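Local atomic coordinates of glycosyltransferase (Streptomyces viridochromogenes, PDB entry 2IUY), a protein that probably transfers a sugar from a nucleotide donor during avilamycin A biosynthesis, as a retaining GT-B glycosyltransferase of family GT4. Residues Leu166-Val171 with Leu226-Ser231; Ala177-Ala182 with Pro200-Glu205; Val192-Ala197 with Glu215-Val220. One frame throughout, in Å; residues are numbered along the deposited sequence.

Contact 1. Residues Leu166-Val171 with Leu226-Ser231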
ATOM      1  N   LEU A 166      10.852 -11.417   6.610  1.00  8.85           N
ATOM      2  CA  LEU A 166       9.580 -11.573   5.904  1.00  9.02           C
ATOM      3  C   LEU A 166       9.548 -10.710   4.670  1.00  8.62           C
ATOM      4  O   LEU A 166       9.808  -9.511   4.757  1.00  7.57           O
ATOM      5  CB  LEU A 166       8.374 -11.219   6.778  1.00  9.02           C
ATOM      6  CG  LEU A 166       7.005 -11.225   6.071  1.00  9.35           C
ATOM      7  CD1 LEU A 166       6.547 -12.638   5.688  1.00  9.11           C
ATOM      8  CD2 LEU A 166       5.928 -10.576   6.973  1.00  9.06           C
ATOM      9  N   PHE A 167       9.231 -11.334   3.526  1.00  6.96           N
ATOM     10  CA  PHE A 167       8.995 -10.581   2.331  1.00  8.59           C
ATOM     11  C   PHE A 167       7.511 -10.759   2.004  1.00  9.31           C
ATOM     12  O   PHE A 167       7.032 -11.877   1.941  1.00  7.35           O
ATOM     13  CB  PHE A 167       9.904 -11.068   1.180  1.00  7.83           C
ATOM     14  CG  PHE A 167       9.568 -10.464  -0.140  1.00  9.47           C
ATOM     15  CD1 PHE A 167      10.293  -9.367  -0.630  1.00 11.03           C
ATOM     16  CD2 PHE A 167       8.509 -10.989  -0.918  1.00 10.89           C
ATOM     17  CE1 PHE A 167       9.948  -8.785  -1.891  1.00  9.42           C
ATOM     18  CE2 PHE A 167       8.172 -10.417  -2.155  1.00 11.32           C
ATOM     19  CZ  PHE A 167       8.916  -9.308  -2.631  1.00  8.65           C
HETATM   20  N   MSE A 168       6.801  -9.652   1.806  1.00 10.52           N
HETATM   21  CA  MSE A 168       5.379  -9.718   1.571  1.00 14.07           C
HETATM   22  C   MSE A 168       4.976  -8.848   0.392  1.00 13.95           C
HETATM   23  O   MSE A 168       4.923  -7.605   0.495  1.00 15.13           O
HETATM   24  CB  MSE A 168       4.586  -9.356   2.853  1.00 12.91           C
HETATM   25  CG  MSE A 168       3.101  -9.476   2.601  1.00 17.41           C
HETATM   26 SE   MSE A 168       2.079  -9.281   4.191  1.00 24.84          SE
HETATM   27  CE  MSE A 168       2.319 -11.089   4.881  1.00 16.51           C
ATOM     28  N   GLY A 169       4.736  -9.495  -0.741  1.00 13.81           N
ATOM     29  CA  GLY A 169       4.295  -8.837  -1.956  1.00 14.06           C
ATOM     30  C   GLY A 169       4.398  -9.811  -3.131  1.00 14.00           C
ATOM     31  O   GLY A 169       4.645 -11.006  -2.950  1.00 12.47           O
ATOM     32  N   ARG A 170       4.236  -9.299  -4.338  1.00 13.85           N
ATOM     33  CA  ARG A 170       4.423 -10.140  -5.533  1.00 15.51           C
ATOM     34  C   ARG A 170       5.903 -10.495  -5.711  1.00 12.23           C
ATOM     35  O   ARG A 170       6.775  -9.641  -5.577  1.00 10.49           O
ATOM     36  CB  ARG A 170       3.867  -9.452  -6.777  1.00 14.45           C
ATOM     37  CG  ARG A 170       2.320  -9.553  -6.893  1.00 20.29           C
ATOM     38  CD  ARG A 170       1.846  -8.878  -8.227  1.00 21.81           C
ATOM     39  NE  ARG A 170       2.465  -7.553  -8.260  1.00 32.02           N
ATOM     40  CZ  ARG A 170       3.551  -7.222  -8.963  1.00 35.51           C
ATOM     41  NH1 ARG A 170       4.117  -8.100  -9.812  1.00 32.08           N
ATOM     42  NH2 ARG A 170       4.031  -5.975  -8.838  1.00 36.72           N
ATOM     43  N   VAL A 171       6.172 -11.768  -5.975  1.00 11.52           N
ATOM     44  CA  VAL A 171       7.543 -12.234  -6.175  1.00 11.00           C
ATOM     45  C   VAL A 171       7.916 -11.900  -7.619  1.00 11.50           C
ATOM     46  O   VAL A 171       7.732 -12.717  -8.519  1.00 11.86           O
ATOM     47  CB  VAL A 171       7.666 -13.759  -5.874  1.00 10.96           C
ATOM     48  CG1 VAL A 171       9.109 -14.286  -6.162  1.00  8.19           C
ATOM     49  CG2 VAL A 171       7.176 -14.089  -4.398  1.00  9.62           C
ATOM     50  N   LEU A 226      -1.723 -11.157   9.051  1.00 15.70           N
ATOM     51  CA  LEU A 226      -1.563 -10.314  10.218  1.00 14.65           C
ATOM     52  C   LEU A 226      -0.576 -10.850  11.218  1.00 14.74           C
ATOM     53  O   LEU A 226       0.256 -10.101  11.721  1.00 13.36           O
ATOM     54  CB  LEU A 226      -2.904 -10.187  10.909  1.00 14.98           C
ATOM     55  CG  LEU A 226      -4.043  -9.504  10.193  1.00 15.25           C
ATOM     56  CD1 LEU A 226      -5.129  -9.355  11.276  1.00 16.39           C
ATOM     57  CD2 LEU A 226      -3.619  -8.126   9.538  1.00 13.32           C
ATOM     58  N   ASP A 227      -0.680 -12.149  11.518  1.00 14.81           N
ATOM     59  CA  ASP A 227       0.281 -12.798  12.406  1.00 16.10           C
ATOM     60  C   ASP A 227       1.701 -12.753  11.827  1.00 14.89           C
ATOM     61  O   ASP A 227       2.650 -12.476  12.558  1.00 16.03           O
ATOM     62  CB  ASP A 227      -0.102 -14.258  12.663  1.00 17.41           C
ATOM     63  CG  ASP A 227      -1.396 -14.402  13.469  1.00 22.04           C
ATOM     64  OD1 ASP A 227      -1.580 -13.629  14.433  1.00 28.09           O
ATOM     65  OD2 ASP A 227      -2.209 -15.311  13.149  1.00 25.94           O
ATOM     66  N   LEU A 228       1.851 -13.023  10.529  1.00 13.93           N
ATOM     67  CA  LEU A 228       3.181 -12.966   9.875  1.00 13.75           C
ATOM     68  C   LEU A 228       3.803 -11.577  10.008  1.00 13.35           C
ATOM     69  O   LEU A 228       4.969 -11.421  10.373  1.00 13.24           O
ATOM     70  CB  LEU A 228       3.055 -13.379   8.393  1.00 13.65           C
ATOM     71  CG  LEU A 228       2.850 -14.872   8.086  1.00 12.84           C
ATOM     72  CD1 LEU A 228       2.648 -15.069   6.564  1.00 12.24           C
ATOM     73  CD2 LEU A 228       4.033 -15.697   8.577  1.00  9.75           C
ATOM     74  N   LEU A 229       2.992 -10.560   9.735  1.00 13.16           N
ATOM     75  CA  LEU A 229       3.424  -9.155   9.848  1.00 13.70           C
ATOM     76  C   LEU A 229       3.986  -8.814  11.228  1.00 13.05           C
ATOM     77  O   LEU A 229       5.040  -8.173  11.348  1.00 13.67           O
ATOM     78  CB  LEU A 229       2.251  -8.225   9.527  1.00 12.47           C
ATOM     79  CG  LEU A 229       2.127  -7.406   8.238  1.00 14.35           C
ATOM     80  CD1 LEU A 229       3.301  -7.438   7.247  1.00  8.20           C
ATOM     81  CD2 LEU A 229       0.735  -7.546   7.566  1.00 10.84           C
ATOM     82  N   ALA A 230       3.282  -9.304  12.247  1.00 12.54           N
ATOM     83  CA  ALA A 230       3.586  -9.082  13.667  1.00 11.69           C
ATOM     84  C   ALA A 230       4.749  -9.980  14.212  1.00 11.17           C
ATOM     85  O   ALA A 230       5.536  -9.566  15.046  1.00 11.10           O
ATOM     86  CB  ALA A 230       2.298  -9.371  14.483  1.00 11.11           C
ATOM     87  N   SER A 231       4.787 -11.230  13.780  1.00 10.45           N
ATOM     88  CA  SER A 231       5.707 -12.211  14.333  1.00 11.18           C
ATOM     89  C   SER A 231       7.092 -12.110  13.664  1.00 11.26           C
ATOM     90  O   SER A 231       8.110 -12.541  14.232  1.00 10.85           O
ATOM     91  CB  SER A 231       5.102 -13.621  14.181  1.00 11.67           C
ATOM     92  OG  SER A 231       4.925 -13.975  12.820  1.00 14.66           O
TER

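Contact 2. Residues Ala177-Ala182 with Pro200-Glu205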
ATOM      1  N   ALA A 177      12.481  -9.506  -4.505  1.00  7.30           N
ATOM      2  CA  ALA A 177      12.399 -10.785  -3.768  1.00  8.55           C
ATOM      3  C   ALA A 177      13.773 -11.460  -3.689  1.00  9.04           C
ATOM      4  O   ALA A 177      14.163 -12.013  -2.641  1.00  9.98           O
ATOM      5  CB  ALA A 177      11.345 -11.737  -4.399  1.00  6.48           C
ATOM      6  N   LEU A 178      14.488 -11.417  -4.804  1.00  8.85           N
ATOM      7  CA  LEU A 178      15.806 -12.048  -4.919  1.00  8.51           C
ATOM      8  C   LEU A 178      16.811 -11.386  -4.012  1.00  8.12           C
ATOM      9  O   LEU A 178      17.543 -12.035  -3.265  1.00  7.61           O
ATOM     10  CB  LEU A 178      16.300 -12.014  -6.379  1.00  8.66           C
ATOM     11  CG  LEU A 178      17.753 -12.552  -6.525  1.00 10.50           C
ATOM     12  CD1 LEU A 178      17.732 -14.084  -6.400  1.00 13.54           C
ATOM     13  CD2 LEU A 178      18.326 -12.165  -7.833  1.00 11.40           C
ATOM     14  N   GLU A 179      16.826 -10.072  -4.053  1.00  8.53           N
ATOM     15  CA  GLU A 179      17.674  -9.280  -3.152  1.00  9.18           C
ATOM     16  C   GLU A 179      17.344  -9.433  -1.671  1.00  9.04           C
ATOM     17  O   GLU A 179      18.226  -9.387  -0.833  1.00 11.55           O
ATOM     18  CB  GLU A 179      17.625  -7.812  -3.580  1.00  8.79           C
ATOM     19  CG  GLU A 179      18.298  -7.561  -4.959  1.00  8.39           C
ATOM     20  CD  GLU A 179      17.418  -7.889  -6.175  1.00 13.41           C
ATOM     21  OE1 GLU A 179      16.195  -8.191  -6.050  1.00 14.56           O
ATOM     22  OE2 GLU A 179      17.953  -7.841  -7.299  1.00 15.64           O
ATOM     23  N   ALA A 180      16.077  -9.586  -1.347  1.00  9.20           N
ATOM     24  CA  ALA A 180      15.649  -9.912   0.003  1.00  8.89           C
ATOM     25  C   ALA A 180      16.167 -11.313   0.404  1.00  9.24           C
ATOM     26  O   ALA A 180      16.591 -11.539   1.566  1.00  8.94           O
ATOM     27  CB  ALA A 180      14.138  -9.853   0.080  1.00  7.76           C
ATOM     28  N   ALA A 181      16.140 -12.263  -0.531  1.00  8.94           N
ATOM     29  CA  ALA A 181      16.728 -13.604  -0.229  1.00 10.23           C
ATOM     30  C   ALA A 181      18.222 -13.439   0.097  1.00 10.74           C
ATOM     31  O   ALA A 181      18.702 -13.961   1.123  1.00 11.66           O
ATOM     32  CB  ALA A 181      16.508 -14.602  -1.394  1.00  8.44           C
ATOM     33  N   ALA A 182      18.931 -12.652  -0.722  1.00 10.13           N
ATOM     34  CA  ALA A 182      20.353 -12.371  -0.512  1.00 10.03           C
ATOM     35  C   ALA A 182      20.597 -11.711   0.855  1.00 11.05           C
ATOM     36  O   ALA A 182      21.554 -12.010   1.544  1.00 10.63           O
ATOM     37  CB  ALA A 182      20.904 -11.453  -1.634  1.00  8.25           C
ATOM     38  N   PRO A 200       7.730 -17.785 -13.035  1.00 15.60           N
ATOM     39  CA  PRO A 200       8.339 -19.086 -12.703  1.00 15.32           C
ATOM     40  C   PRO A 200       9.843 -19.071 -12.842  1.00 14.49           C
ATOM     41  O   PRO A 200      10.506 -19.626 -11.966  1.00 13.21           O
ATOM     42  CB  PRO A 200       7.744 -20.065 -13.733  1.00 15.93           C
ATOM     43  CG  PRO A 200       6.634 -19.320 -14.416  1.00 17.19           C
ATOM     44  CD  PRO A 200       6.938 -17.854 -14.282  1.00 15.28           C
ATOM     45  N   GLU A 201      10.376 -18.432 -13.904  1.00 13.67           N
ATOM     46  CA  GLU A 201      11.849 -18.373 -14.102  1.00 13.64           C
ATOM     47  C   GLU A 201      12.506 -17.560 -12.966  1.00 13.19           C
ATOM     48  O   GLU A 201      13.565 -17.938 -12.425  1.00 11.82           O
ATOM     49  CB  GLU A 201      12.221 -17.767 -15.470  1.00 14.03           C
ATOM     50  CG  GLU A 201      11.697 -18.530 -16.685  1.00 19.21           C
ATOM     51  CD  GLU A 201      10.261 -18.164 -17.084  1.00 26.35           C
ATOM     52  OE1 GLU A 201       9.592 -17.347 -16.384  1.00 27.20           O
ATOM     53  OE2 GLU A 201       9.787 -18.709 -18.116  1.00 29.00           O
ATOM     54  N   TYR A 202      11.882 -16.418 -12.632  1.00 13.28           N
ATOM     55  CA  TYR A 202      12.332 -15.616 -11.476  1.00 13.21           C
ATOM     56  C   TYR A 202      12.292 -16.424 -10.158  1.00 12.61           C
ATOM     57  O   TYR A 202      13.299 -16.514  -9.463  1.00 11.75           O
ATOM     58  CB  TYR A 202      11.515 -14.315 -11.335  1.00 12.96           C
ATOM     59  CG  TYR A 202      12.060 -13.354 -10.260  1.00 12.02           C
ATOM     60  CD1 TYR A 202      13.389 -12.905 -10.297  1.00 10.22           C
ATOM     61  CD2 TYR A 202      11.244 -12.901  -9.232  1.00 11.55           C
ATOM     62  CE1 TYR A 202      13.902 -12.009  -9.333  1.00  8.30           C
ATOM     63  CE2 TYR A 202      11.737 -12.014  -8.250  1.00 10.08           C
ATOM     64  CZ  TYR A 202      13.069 -11.585  -8.311  1.00 11.40           C
ATOM     65  OH  TYR A 202      13.555 -10.721  -7.354  1.00 10.73           O
ATOM     66  N   PHE A 203      11.120 -16.971  -9.821  1.00 12.92           N
ATOM     67  CA  PHE A 203      10.951 -17.846  -8.650  1.00 13.92           C
ATOM     68  C   PHE A 203      12.010 -18.949  -8.641  1.00 14.25           C
ATOM     69  O   PHE A 203      12.643 -19.173  -7.613  1.00 13.80           O
ATOM     70  CB  PHE A 203       9.562 -18.476  -8.647  1.00 14.69           C
ATOM     71  CG  PHE A 203       9.297 -19.404  -7.470  1.00 15.85           C
ATOM     72  CD1 PHE A 203       8.799 -18.913  -6.270  1.00 17.72           C
ATOM     73  CD2 PHE A 203       9.505 -20.773  -7.586  1.00 15.58           C
ATOM     74  CE1 PHE A 203       8.531 -19.785  -5.208  1.00 17.09           C
ATOM     75  CE2 PHE A 203       9.239 -21.646  -6.528  1.00 17.03           C
ATOM     76  CZ  PHE A 203       8.740 -21.151  -5.350  1.00 15.72           C
ATOM     77  N   ASP A 204      12.216 -19.600  -9.793  1.00 14.35           N
ATOM     78  CA  ASP A 204      13.222 -20.668  -9.928  1.00 15.32           C
ATOM     79  C   ASP A 204      14.674 -20.238  -9.656  1.00 14.35           C
ATOM     80  O   ASP A 204      15.468 -21.004  -9.092  1.00 13.71           O
ATOM     81  CB  ASP A 204      13.086 -21.399 -11.267  1.00 15.60           C
ATOM     82  CG  ASP A 204      11.864 -22.319 -11.303  1.00 19.54           C
ATOM     83  OD1 ASP A 204      11.145 -22.442 -10.272  1.00 24.28           O
ATOM     84  OD2 ASP A 204      11.595 -22.888 -12.378  1.00 21.70           O
ATOM     85  N   GLU A 205      15.003 -19.010 -10.051  1.00 13.46           N
ATOM     86  CA  GLU A 205      16.328 -18.440  -9.813  1.00 13.79           C
ATOM     87  C   GLU A 205      16.590 -18.202  -8.305  1.00 13.23           C
ATOM     88  O   GLU A 205      17.712 -18.438  -7.770  1.00 12.66           O
ATOM     89  CB  GLU A 205      16.474 -17.103 -10.587  1.00 13.00           C
ATOM     90  CG  GLU A 205      17.890 -16.444 -10.473  1.00 12.79           C
ATOM     91  CD  GLU A 205      17.926 -14.968 -10.970  1.00 17.39           C
ATOM     92  OE1 GLU A 205      16.841 -14.367 -11.286  1.00 18.08           O
ATOM     93  OE2 GLU A 205      19.061 -14.414 -11.046  1.00 22.86           O
TER
HETATM   94  O   HOH W   1      14.981  -8.920  -8.215  1.00 10.83           O

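Contact 3. Residues Val192-Ala197 with Glu215-Val220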
ATOM      1  N   VAL A 192      10.672 -15.937   4.826  1.00 10.19           N
ATOM      2  CA  VAL A 192       9.349 -16.261   4.325  1.00 10.32           C
ATOM      3  C   VAL A 192       8.972 -15.350   3.149  1.00 10.56           C
ATOM      4  O   VAL A 192       9.034 -14.115   3.244  1.00 10.12           O
ATOM      5  CB  VAL A 192       8.317 -16.190   5.466  1.00 10.92           C
ATOM      6  CG1 VAL A 192       6.926 -16.441   4.952  1.00 10.40           C
ATOM      7  CG2 VAL A 192       8.676 -17.222   6.514  1.00 11.08           C
ATOM      8  N   LEU A 193       8.665 -15.983   2.024  1.00 11.37           N
ATOM      9  CA  LEU A 193       8.209 -15.302   0.844  1.00 12.59           C
ATOM     10  C   LEU A 193       6.712 -15.460   0.770  1.00 13.14           C
ATOM     11  O   LEU A 193       6.204 -16.495   0.284  1.00 12.48           O
ATOM     12  CB  LEU A 193       8.830 -15.890  -0.417  1.00 13.59           C
ATOM     13  CG  LEU A 193      10.212 -15.501  -0.888  1.00 14.28           C
ATOM     14  CD1 LEU A 193      10.495 -16.383  -2.098  1.00 15.03           C
ATOM     15  CD2 LEU A 193      10.184 -14.088  -1.339  1.00 15.14           C
ATOM     16  N   ALA A 194       6.022 -14.440   1.281  1.00 12.85           N
ATOM     17  CA  ALA A 194       4.576 -14.420   1.356  1.00 14.25           C
ATOM     18  C   ALA A 194       3.922 -13.484   0.313  1.00 15.54           C
ATOM     19  O   ALA A 194       3.776 -12.272   0.524  1.00 18.13           O
ATOM     20  CB  ALA A 194       4.135 -14.046   2.750  1.00 13.50           C
ATOM     21  N   GLY A 195       3.478 -14.068  -0.783  1.00 15.28           N
ATOM     22  CA  GLY A 195       2.741 -13.355  -1.810  1.00 14.45           C
ATOM     23  C   GLY A 195       2.726 -14.210  -3.062  1.00 14.40           C
ATOM     24  O   GLY A 195       3.362 -15.285  -3.084  1.00 13.26           O
ATOM     25  N   PRO A 196       2.001 -13.738  -4.108  1.00 14.58           N
ATOM     26  CA  PRO A 196       1.911 -14.489  -5.338  1.00 14.91           C
ATOM     27  C   PRO A 196       3.255 -14.550  -6.075  1.00 14.90           C
ATOM     28  O   PRO A 196       3.895 -13.532  -6.308  1.00 15.09           O
ATOM     29  CB  PRO A 196       0.842 -13.745  -6.146  1.00 13.84           C
ATOM     30  CG  PRO A 196       0.821 -12.380  -5.617  1.00 15.23           C
ATOM     31  CD  PRO A 196       1.235 -12.475  -4.167  1.00 14.73           C
ATOM     32  N   ALA A 197       3.668 -15.766  -6.409  1.00 15.65           N
ATOM     33  CA  ALA A 197       4.925 -16.015  -7.123  1.00 17.00           C
ATOM     34  C   ALA A 197       4.508 -16.579  -8.465  1.00 17.56           C
ATOM     35  O   ALA A 197       4.492 -17.794  -8.652  1.00 18.40           O
ATOM     36  CB  ALA A 197       5.798 -17.033  -6.369  1.00 15.67           C
ATOM     37  N   GLU A 215      11.571 -19.583   2.264  1.00 15.24           N
ATOM     38  CA  GLU A 215      10.411 -20.442   2.408  1.00 16.63           C
ATOM     39  C   GLU A 215       9.249 -19.752   1.720  1.00 14.63           C
ATOM     40  O   GLU A 215       8.614 -18.867   2.311  1.00 13.76           O
ATOM     41  CB  GLU A 215      10.076 -20.743   3.883  1.00 16.15           C
ATOM     42  CG  GLU A 215      11.292 -21.158   4.720  1.00 20.88           C
ATOM     43  CD  GLU A 215      11.054 -21.096   6.241  1.00 21.69           C
ATOM     44  OE1 GLU A 215       9.861 -21.058   6.675  1.00 27.48           O
ATOM     45  OE2 GLU A 215      12.075 -21.090   6.991  1.00 27.80           O
ATOM     46  N   PRO A 216       8.970 -20.162   0.472  1.00 14.15           N
ATOM     47  CA  PRO A 216       7.881 -19.575  -0.318  1.00 13.70           C
ATOM     48  C   PRO A 216       6.562 -20.201   0.094  1.00 13.68           C
ATOM     49  O   PRO A 216       6.430 -21.432   0.028  1.00 14.85           O
ATOM     50  CB  PRO A 216       8.239 -19.976  -1.757  1.00 13.26           C
ATOM     51  CG  PRO A 216       9.600 -20.699  -1.692  1.00 13.70           C
ATOM     52  CD  PRO A 216       9.697 -21.203  -0.301  1.00 13.84           C
ATOM     53  N   ILE A 217       5.603 -19.384   0.504  1.00 11.83           N
ATOM     54  CA  ILE A 217       4.335 -19.898   1.029  1.00 11.90           C
ATOM     55  C   ILE A 217       3.151 -19.523   0.150  1.00 12.34           C
ATOM     56  O   ILE A 217       2.045 -19.999   0.340  1.00 12.36           O
ATOM     57  CB  ILE A 217       4.139 -19.509   2.522  1.00 10.45           C
ATOM     58  CG1 ILE A 217       4.212 -17.996   2.737  1.00 10.68           C
ATOM     59  CG2 ILE A 217       5.238 -20.115   3.377  1.00 10.88           C
ATOM     60  CD1 ILE A 217       3.400 -17.559   3.942  1.00 13.60           C
ATOM     61  N   GLY A 218       3.417 -18.698  -0.857  1.00 13.46           N
ATOM     62  CA  GLY A 218       2.400 -18.263  -1.785  1.00 14.75           C
ATOM     63  C   GLY A 218       1.560 -17.142  -1.189  1.00 16.35           C
ATOM     64  O   GLY A 218       1.887 -16.601  -0.121  1.00 15.73           O
ATOM     65  N   GLU A 219       0.480 -16.801  -1.899  1.00 16.97           N
ATOM     66  CA  GLU A 219      -0.385 -15.684  -1.532  1.00 18.67           C
ATOM     67  C   GLU A 219      -0.898 -15.910  -0.111  1.00 17.84           C
ATOM     68  O   GLU A 219      -1.277 -17.018   0.250  1.00 17.06           O
ATOM     69  CB  GLU A 219      -1.539 -15.560  -2.540  1.00 18.77           C
ATOM     70  CG  GLU A 219      -2.373 -14.260  -2.460  1.00 21.28           C
ATOM     71  CD  GLU A 219      -3.481 -14.213  -3.490  1.00 21.94           C
ATOM     72  OE1 GLU A 219      -3.343 -14.803  -4.602  1.00 28.73           O
ATOM     73  OE2 GLU A 219      -4.494 -13.564  -3.197  1.00 27.95           O
ATOM     74  N   VAL A 220      -0.868 -14.864   0.696  1.00 17.87           N
ATOM     75  CA  VAL A 220      -1.424 -14.922   2.042  1.00 18.65           C
ATOM     76  C   VAL A 220      -2.520 -13.863   2.206  1.00 19.30           C
ATOM     77  O   VAL A 220      -2.658 -12.947   1.365  1.00 20.58           O
ATOM     78  CB  VAL A 220      -0.357 -14.716   3.161  1.00 18.79           C
ATOM     79  CG1 VAL A 220       0.669 -15.831   3.153  1.00 16.49           C
ATOM     80  CG2 VAL A 220       0.316 -13.345   3.023  1.00 19.21           C
TER
HETATM   81  O   HOH W   2       5.587 -17.050  -2.434  1.00 14.04           O

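Contact 1. Residues Leu166-Val171 with Leu226-Ser231
L229 spreads its two methyls against the selenium of M168, a selenomethionine, and the two side chains cross at about a right angle. CD1 of L229 lies 3.8 Å from SE of M168, and CD2 of L229 is only slightly farther, at 4.0 Å from the same SE, so the leucine fork appears to straddle the heavy atom. Its nearly eclipsed torsions (chi1 -107°) leave the exact placing of those methyls doubtful. M168 reaches this far because its chain runs straight out from the strand, with CG anti to the backbone N (chi1 -178°), before chi3 bends it and carries CE over to CB of L228 at 4.3 Å. Two residues earlier, L166 points the same way and uses one branch: its CD2 sits 3.6 Å from the backbone O of L228 and 4.1 Å from CD1 of L229. That methyl rests more closely on helix backbone than on side chains, and L166 also packs on V192 and A194. No hydrogen bond links the segments; the join is apolar. Strand and helix run closer to antiparallel than parallel, 139° between directions, with 9.5 Å between their axes. A helix laid across one face of a parallel sheet through alternate strand residues is the layering of the Rossmann-like domains of the GT-B fold, here beside V220 and R225 of the UDP site.

Contact 2. Residues Ala177-Ala182 with Pro200-Glu205
Y202 drives its hydroxyl into the first turn of the neighbouring helix, and this is where the contact is tight. N of L178 donates to OH of Y202 at 2.8 Å, with an N-H...O angle of 157°, and CB of L178 lies just 3.2 Å from the same OH. The ring has CG anti to its own backbone N (chi1 -172°), which swings it out across the gap; CB of A177 then approaches CE2 of Y202 to 3.9 Å, obliquely to the ring. The axes of 177-182 and 200-205 pass 10.6 Å apart and run almost parallel (6°), as neighbouring helices do on one side of a Rossmann-like parallel sheet, where successive right-handed beta-alpha-beta crossovers place them side by side. On the other side of that hydroxyl the fit is looser: OE1 of E179 stands 3.9 Å from OH of Y202, and a water links them, accepting from OH of Y202 at 2.5 Å and donating to OE1 of E179 at 2.6 Å. The bend of E179 at chi2 brings its carboxylate round to that water. Farther along the helices, CD2 of L178 meets OE2 of E205 at 4.0 Å, the side chains crossing at about a right angle, while the same OE2 forms a salt bridge with R209.

Contact 3. Residues Val192-Ala197 with Glu215-Val220
V192 and A194, two residues apart in the chain, hold the side chain of I217 between them at the apolar centre: CD1 of I217 is 3.8 Å from CB of A194, and CG1 of I217 equally close to CG1 of V192. The isoleucine gets there with CG1 between its backbone N and carbonyl carbon (chi1 57°), which folds the branch back over the neighbouring strand. The two segments belong to a beta-alpha-beta unit, joined through helix 200-210, with strand 214-216 at the outer edge of the parallel sheet in the C-terminal half of this GT-B fold. A194 also packs its CB against both methyls of V220, a residue seen to bind UDP. On the other face of the sheet, L193 lies beside P216, CD1 of the leucine 4.3 Å from CB of the proline. Backbone bonds of a parallel register flank L193: its N donates to O of E215 at 2.9 Å, and its O accepts from N of I217 at 3.0 Å. Beyond I217 the regular ladder gives way, yet the chains stay close: CA of G195 is 3.9 Å from CA of E219. One water ties them together, donating to O of L193 and O of G195 and accepting from N of G218 at 3.1 Å. Farthest out, OE2 of E219 accepts from the backbone N of Y29, itself a UDP-binding residue.

How the contacts relate
Contacts 1 and 3 lie side by side in the parallel sheet, their centres about 8 Å apart: F167 pairs through its backbone with V192 and A194, with N of F167 2.8 Å from O of V192. Contact 2 covers the opposite face from helix 222-231, its centre about 16 Å from that of contact 1 and about 12 Å from that of contact 3. The ring of F167 packs on A177 and A180, and F203 reaches P216 and A197. Contacts 1 and 3 converge on the UDP site, where CE of M168 lies 3.5 Å from CG2 of V220. No UDP is bound here; a MES molecule, probably from the crystallisation liquor, lies about 3 Å from the V220 side chain. In contact 2, A177 is near UDP-binding K175, side chains about 6 Å apart.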